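Local coordinates for protein fatty acid synthase 1, isoform A (Drosophila melanogaster, PDB 6FN6) that probably catalyses de novo synthesis of long-chain saturated fatty acids from acetyl-CoA and malonyl-CoA with NADPH, this chain being the dehydratase–enoylreductase–ketoreductase modifying region, at residues A[498-501]-A[502-505]; A[690-693]-A[694-698]; A[844-847]-A[848-851]. All coordinates share one frame; numbering follows the deposited sequence.

In the fold
All three contacts are local, between residues three or four apart along one helix, with Asn505 just beyond the helical residues in contact 1. Contact 2 is buried, whereas contacts 1 and 3 are partly buried, each with a hydrophobic side and a solvent-exposed polar side. Contact 1 belongs to the pseudo-ketoreductase part and stands apart, its centre about 69 Å from that of contact 2 and on the opposite side of the chain's centre. Contacts 2 and 3 lie on neighbouring helices, 689-702 and 844-860, that pack together where Tyr697 CD1 meets Met846 CE at 3.8 Å. Chemistry follows place: tyrosines and a threonine hydroxyl in contact 2, methionine packing beside polar chains in contacts 1 and 3.

Contact 1 (A[498-501]-A[502-505]); sequences GLMT and CIKN
Met500 folds its terminal methyl over the next turn of helix 496-504, where it overlaps the roots of two side chains. Its CE lies 3.9 Å from Lys504 CG and 4.1 Å from Ile503 CB, and the methionine runs at about a right angle to the lysine. The torsions account for this bend: CG is anti to the backbone N (chi1 -171°), and bends at chi2 and chi3 carry the methyl forward, toward the following turn. Nearby, Leu499 CG is 4.3 Å from Ile503 CD1, extending the apolar side. That side faces strand 512-517 through Leu514 and Ala512, and helix 466-480 through Trp466 and Leu470, while Leu499 and Cys502 touch Leu1076 of helix 1072-1090. The helix connects the parallel strands 483-489 and 512-517, a beta-alpha-beta crossover as expected of the Rossmann-like pseudo-ketoreductase domain.

The polar side is built differently. Asn505 lies alongside Thr501, the two side chains pointing the same way, and its ND2 donates to Thr501 O at 2.8 Å. The acceptor lies close to the plane of the asparagine amide. Asn505 N also donates to Thr501 O, at 3.3 Å, and the two donors arrive from opposite faces of the carbonyl plane. Lys504, bent at chi3 and chi4, curls back until NZ is 3.9 Å from Thr501 CA.

One backbone oxygen therefore accepts two bonds from a single residue, which ties the rotation of the Asn505 side chain to the helix, while the side chains of Met500, Leu499 and Ile503 contribute van der Waals contact.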
loop_
_atom_site.group_PDB
_atom_site.type_symbol
_atom_site.label_atom_id
_atom_site.label_comp_id
_atom_site.label_asym_id
_atom_site.label_seq_id
_atom_site.Cartn_x
_atom_site.Cartn_y
_atom_site.Cartn_z
ATOM N N GLY A 498 6.948 65.564 -25.458
ATOM C CA GLY A 498 7.877 65.601 -24.345
ATOM C C GLY A 498 8.158 67.013 -23.873
ATOM O O GLY A 498 8.143 67.294 -22.674
ATOM N N LEU A 499 8.402 67.906 -24.827
ATOM C CA LEU A 499 8.721 69.293 -24.516
ATOM C C LEU A 499 7.560 69.975 -23.799
ATOM O O LEU A 499 7.768 70.780 -22.893
ATOM C CB LEU A 499 9.078 70.056 -25.790
ATOM C CG LEU A 499 9.532 71.507 -25.599
ATOM C CD1 LEU A 499 10.771 71.570 -24.713
ATOM C CD2 LEU A 499 9.789 72.186 -26.938
ATOM N N MET A 500 6.337 69.652 -24.206
ATOM C CA MET A 500 5.157 70.226 -23.572
ATOM C C MET A 500 5.110 69.835 -22.099
ATOM O O MET A 500 4.913 70.681 -21.227
ATOM C CB MET A 500 3.882 69.760 -24.275
ATOM C CG MET A 500 2.615 70.473 -23.810
ATOM S SD MET A 500 2.566 72.217 -24.275
ATOM C CE MET A 500 3.157 73.030 -22.791
ATOM N N THR A 501 5.287 68.543 -21.831
ATOM C CA THR A 501 5.273 68.020 -20.468
ATOM C C THR A 501 6.356 68.690 -19.636
ATOM O O THR A 501 6.141 69.022 -18.472
ATOM C CB THR A 501 5.478 66.489 -20.446
ATOM O OG1 THR A 501 4.497 65.861 -21.279
ATOM C CG2 THR A 501 5.360 65.938 -19.028
ATOM N N CYS A 502 7.520 68.888 -20.245
ATOM C CA CYS A 502 8.647 69.509 -19.564
ATOM C C CYS A 502 8.303 70.930 -19.110
ATOM O O CYS A 502 8.724 71.363 -18.039
ATOM C CB CYS A 502 9.872 69.523 -20.477
ATOM S SG CYS A 502 11.332 70.269 -19.733
ATOM N N ILE A 503 7.537 71.648 -19.928
ATOM C CA ILE A 503 7.143 73.019 -19.616
ATOM C C ILE A 503 6.064 73.031 -18.537
ATOM O O ILE A 503 6.145 73.796 -17.576
ATOM C CB ILE A 503 6.657 73.763 -20.878
ATOM C CG1 ILE A 503 7.796 73.902 -21.891
ATOM C CG2 ILE A 503 6.101 75.138 -20.516
ATOM C CD1 ILE A 503 7.340 74.342 -23.269
ATOM N N LYS A 504 5.046 72.194 -18.718
ATOM C CA LYS A 504 3.910 72.133 -17.800
ATOM C C LYS A 504 4.333 71.987 -16.340
ATOM O O LYS A 504 3.789 72.656 -15.461
ATOM C CB LYS A 504 2.982 70.973 -18.175
ATOM C CG LYS A 504 2.184 71.198 -19.447
ATOM C CD LYS A 504 1.005 70.235 -19.567
ATOM C CE LYS A 504 1.443 68.803 -19.848
ATOM N NZ LYS A 504 1.790 68.041 -18.612
ATOM N N ASN A 505 5.303 71.114 -16.085
ATOM C CA ASN A 505 5.695 70.789 -14.716
ATOM C C ASN A 505 6.621 71.819 -14.082
ATOM O O ASN A 505 6.940 71.720 -12.897
ATOM C CB ASN A 505 6.375 69.419 -14.680
ATOM C CG ASN A 505 5.401 68.280 -14.895
ATOM O OD1 ASN A 505 4.776 67.797 -13.950
ATOM N ND2 ASN A 505 5.268 67.842 -16.141
#

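Contact 2 (A[690-693]-A[694-698]); sequences CVYS and TVYYA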
loop_
_atom_site.group_PDB
_atom_site.type_symbol
_atom_site.label_atom_id
_atom_site.label_comp_id
_atom_site.label_asym_id
_atom_site.label_seq_id
_atom_site.Cartn_x
_atom_site.Cartn_y
_atom_site.Cartn_z
ATOM N N CYS A 690 -2.971 6.925 -29.625
ATOM C CA CYS A 690 -2.727 6.967 -28.188
ATOM C C CYS A 690 -3.372 5.817 -27.427
ATOM O O CYS A 690 -2.691 5.095 -26.698
ATOM C CB CYS A 690 -3.213 8.293 -27.608
ATOM S SG CYS A 690 -2.074 9.652 -27.906
ATOM N N VAL A 691 -4.686 5.663 -27.569
ATOM C CA VAL A 691 -5.412 4.675 -26.779
ATOM C C VAL A 691 -4.897 3.266 -27.061
ATOM O O VAL A 691 -4.828 2.441 -26.154
ATOM C CB VAL A 691 -6.935 4.756 -27.033
ATOM C CG1 VAL A 691 -7.490 6.075 -26.518
ATOM C CG2 VAL A 691 -7.260 4.566 -28.514
ATOM N N TYR A 692 -4.518 2.992 -28.305
ATOM C CA TYR A 692 -4.068 1.654 -28.667
ATOM C C TYR A 692 -2.603 1.430 -28.319
ATOM O O TYR A 692 -2.220 0.330 -27.922
ATOM C CB TYR A 692 -4.303 1.390 -30.153
ATOM C CG TYR A 692 -5.713 0.937 -30.447
ATOM C CD1 TYR A 692 -6.105 -0.368 -30.187
ATOM C CD2 TYR A 692 -6.652 1.810 -30.976
ATOM C CE1 TYR A 692 -7.393 -0.791 -30.445
ATOM C CE2 TYR A 692 -7.943 1.395 -31.240
ATOM C CZ TYR A 692 -8.309 0.094 -30.974
ATOM O OH TYR A 692 -9.594 -0.324 -31.238
ATOM N N SER A 693 -1.779 2.461 -28.469
ATOM C CA SER A 693 -0.400 2.381 -28.005
ATOM C C SER A 693 -0.391 2.115 -26.504
ATOM O O SER A 693 0.453 1.377 -25.996
ATOM C CB SER A 693 0.363 3.664 -28.328
ATOM O OG SER A 693 0.466 3.847 -29.728
ATOM N N THR A 694 -1.343 2.722 -25.803
ATOM C CA THR A 694 -1.485 2.530 -24.368
ATOM C C THR A 694 -1.908 1.096 -24.064
ATOM O O THR A 694 -1.320 0.430 -23.210
ATOM C CB THR A 694 -2.522 3.502 -23.777
ATOM O OG1 THR A 694 -2.151 4.848 -24.091
ATOM C CG2 THR A 694 -2.616 3.346 -22.263
ATOM N N VAL A 695 -2.933 0.630 -24.770
ATOM C CA VAL A 695 -3.498 -0.689 -24.529
ATOM C C VAL A 695 -2.442 -1.763 -24.745
ATOM O O VAL A 695 -2.334 -2.709 -23.964
ATOM C CB VAL A 695 -4.732 -0.928 -25.427
ATOM C CG1 VAL A 695 -5.034 -2.416 -25.565
ATOM C CG2 VAL A 695 -5.940 -0.207 -24.871
ATOM N N TYR A 696 -1.654 -1.607 -25.802
ATOM C CA TYR A 696 -0.670 -2.618 -26.157
ATOM C C TYR A 696 0.538 -2.584 -25.228
ATOM O O TYR A 696 1.092 -3.629 -24.890
ATOM C CB TYR A 696 -0.228 -2.437 -27.607
ATOM C CG TYR A 696 -1.128 -3.145 -28.593
ATOM C CD1 TYR A 696 -1.088 -4.527 -28.730
ATOM C CD2 TYR A 696 -2.021 -2.434 -29.385
ATOM C CE1 TYR A 696 -1.909 -5.182 -29.628
ATOM C CE2 TYR A 696 -2.847 -3.082 -30.286
ATOM C CZ TYR A 696 -2.787 -4.456 -30.402
ATOM O OH TYR A 696 -3.605 -5.106 -31.296
ATOM N N TYR A 697 0.940 -1.394 -24.798
ATOM C CA TYR A 697 2.082 -1.281 -23.900
ATOM C C TYR A 697 1.731 -1.830 -22.519
ATOM O O TYR A 697 2.604 -2.289 -21.781
ATOM C CB TYR A 697 2.550 0.170 -23.775
ATOM C CG TYR A 697 3.675 0.324 -22.777
ATOM C CD1 TYR A 697 4.933 -0.203 -23.039
ATOM C CD2 TYR A 697 3.475 0.967 -21.564
ATOM C CE1 TYR A 697 5.963 -0.078 -22.131
ATOM C CE2 TYR A 697 4.503 1.095 -20.647
ATOM C CZ TYR A 697 5.744 0.568 -20.936
ATOM O OH TYR A 697 6.774 0.685 -20.033
ATOM N N ALA A 698 0.449 -1.772 -22.175
ATOM C CA ALA A 698 -0.015 -2.205 -20.863
ATOM C C ALA A 698 -0.345 -3.698 -20.843
ATOM O O ALA A 698 0.149 -4.439 -19.992
ATOM C CB ALA A 698 -1.235 -1.391 -20.441
#
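Helix 689-702 of the enoylreductase part carries this contact, a largely buried pair of turns in which side chains of 694-697 lie against carbonyls one turn back. Thr694 is the clearest case. Its OG1 donates to Cys690 O at 2.7 Å, while Thr694 N donates to the same oxygen at 2.9 Å. The amide is tilted 20° from the carbonyl plane, whereas the hydroxyl stands above that plane, 41° out of it. A chi1 of -56° makes this possible by setting OG1 beside the threonine's own backbone N.

Tyr692 and Tyr696 follow each other one turn apart. Their nearest ring atoms, Tyr692 CD1 and Tyr696 CE2, are 4.2 Å apart, and the second ring approaches the first obliquely, in apolar contact. Tyr692 O sits at the edge of the Tyr696 ring, near its plane, 3.1 Å from CD2. That oxygen also receives Tyr696 N at 2.9 Å.

The surroundings explain the burial. Tyr692 and Val695 pack on Ala723 of helix 719-731, Ser693 and Tyr696 pack on Val854 of helix 844-860, and the Tyr692 hydroxyl is bonded to Val864 O. Tyr697 OH, held by Arg702, also bonds Asn828 of the second subunit, so the helix reaches the dimer interface.

A threonine hydroxyl bonded to the carbonyl four residues earlier, doubling the backbone bond, is a common way for a threonine within an alpha-helix to satisfy its hydroxyl, here in a helix packed on helix 719-731 in what is consistent with the medium-chain dehydrogenase/reductase fold of the enoylreductase.

Contact 3 (A[844-847]-A[848-851]); sequences EEMQ and NQVV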
loop_
_atom_site.group_PDB
_atom_site.type_symbol
_atom_site.label_atom_id
_atom_site.label_comp_id
_atom_site.label_asym_id
_atom_site.label_seq_id
_atom_site.Cartn_x
_atom_site.Cartn_y
_atom_site.Cartn_z
ATOM N N GLU A 844 14.468 3.882 -27.547
ATOM C CA GLU A 844 13.884 3.808 -28.883
ATOM C C GLU A 844 13.220 2.464 -29.184
ATOM O O GLU A 844 12.123 2.422 -29.740
ATOM C CB GLU A 844 14.960 4.084 -29.938
ATOM C CG GLU A 844 15.443 5.529 -29.971
ATOM C CD GLU A 844 16.366 5.870 -28.816
ATOM O OE1 GLU A 844 16.720 4.955 -28.042
ATOM O OE2 GLU A 844 16.735 7.057 -28.681
ATOM N N GLU A 845 13.884 1.371 -28.822
ATOM C CA GLU A 845 13.401 0.041 -29.186
ATOM C C GLU A 845 11.995 -0.206 -28.651
ATOM O O GLU A 845 11.185 -0.870 -29.302
ATOM C CB GLU A 845 14.351 -1.039 -28.670
ATOM C CG GLU A 845 13.904 -2.461 -28.999
ATOM C CD GLU A 845 13.619 -2.664 -30.478
ATOM O OE1 GLU A 845 14.203 -1.934 -31.309
ATOM O OE2 GLU A 845 12.805 -3.552 -30.811
ATOM N N MET A 846 11.711 0.322 -27.466
ATOM C CA MET A 846 10.389 0.182 -26.866
ATOM C C MET A 846 9.342 0.887 -27.726
ATOM O O MET A 846 8.233 0.381 -27.912
ATOM C CB MET A 846 10.383 0.749 -25.445
ATOM C CG MET A 846 9.181 0.338 -24.616
ATOM S SD MET A 846 9.010 -1.453 -24.461
ATOM C CE MET A 846 7.518 -1.721 -25.409
ATOM N N GLN A 847 9.699 2.061 -28.240
ATOM C CA GLN A 847 8.818 2.813 -29.127
ATOM C C GLN A 847 8.521 2.025 -30.398
ATOM O O GLN A 847 7.387 1.992 -30.872
ATOM C CB GLN A 847 9.443 4.162 -29.493
ATOM C CG GLN A 847 9.609 5.118 -28.327
ATOM C CD GLN A 847 10.570 6.247 -28.639
ATOM O OE1 GLN A 847 11.118 6.325 -29.739
ATOM N NE2 GLN A 847 10.774 7.136 -27.673
ATOM N N ASN A 848 9.548 1.390 -30.948
ATOM C CA ASN A 848 9.405 0.647 -32.193
ATOM C C ASN A 848 8.572 -0.616 -32.004
ATOM O O ASN A 848 7.886 -1.055 -32.926
ATOM C CB ASN A 848 10.781 0.287 -32.752
ATOM C CG ASN A 848 11.507 1.487 -33.324
ATOM O OD1 ASN A 848 10.941 2.257 -34.102
ATOM N ND2 ASN A 848 12.763 1.661 -32.931
ATOM N N GLN A 849 8.635 -1.203 -30.815
ATOM C CA GLN A 849 7.871 -2.411 -30.535
ATOM C C GLN A 849 6.378 -2.101 -30.422
ATOM O O GLN A 849 5.550 -2.792 -31.016
ATOM C CB GLN A 849 8.370 -3.089 -29.258
ATOM C CG GLN A 849 7.603 -4.355 -28.901
ATOM C CD GLN A 849 7.686 -5.408 -29.995
ATOM O OE1 GLN A 849 6.701 -5.693 -30.677
ATOM N NE2 GLN A 849 8.867 -5.987 -30.171
ATOM N N VAL A 850 6.036 -1.067 -29.658
ATOM C CA VAL A 850 4.635 -0.742 -29.410
ATOM C C VAL A 850 3.936 -0.391 -30.719
ATOM O O VAL A 850 2.792 -0.789 -30.942
ATOM C CB VAL A 850 4.486 0.410 -28.382
ATOM C CG1 VAL A 850 5.006 -0.018 -27.020
ATOM C CG2 VAL A 850 5.207 1.661 -28.849
ATOM N N VAL A 851 4.617 0.350 -31.587
ATOM C CA VAL A 851 4.026 0.745 -32.857
ATOM C C VAL A 851 3.852 -0.494 -33.731
ATOM O O VAL A 851 2.890 -0.598 -34.491
ATOM C CB VAL A 851 4.872 1.825 -33.569
ATOM C CG1 VAL A 851 4.953 3.081 -32.714
ATOM C CG2 VAL A 851 6.264 1.308 -33.888
#
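Met846 lies at about a right angle to Val850, with the sulfur-bound methyl meeting the near branch of the valine: Met846 CE to Val850 CG1 is 3.4 Å. With chi1 at -165° the methionine chain first leaves its backbone N behind, and two later bends bring CE forward along the helix. Val850 answers with CG1 placed beside its own backbone N, on the side facing Met846. The same methyl reaches Gln849 CB at 4.2 Å, so it spans the bases of two residues on the following turn.

On a different side of the helix, Glu845 and Asn848 also meet at about a right angle. Their carboxylate and amide planes are 50° apart and Glu845 OE1 stays 4.2 Å from Asn848 ND2, a separation that indicates proximity and no bond. ND2 is nearer to Glu844 O, at 3.3 Å, but the angle there is too poor for a hydrogen bond.

These pairs are three- and four-residue neighbours on helix 844-860, inside the zinc-binding dehydrogenase family region of the enoylreductase part. The backbone has the alpha-helical pattern, with Asn848 N on Glu844 O at 3.0 Å and Val850 N on Met846 O at 3.2 Å.

Each side of the helix has its own neighbours. Met846 and Val850 face helix 689-702, where Met846 also touches Val701. The Gln847 amide is used at both ends: OE1 accepts from Arg671 NE, and NE2 donates to Val839 O. The side chains of Glu844 and Asn848 also touch Arg671, and both Glu844 and Glu845 are exposed to solvent.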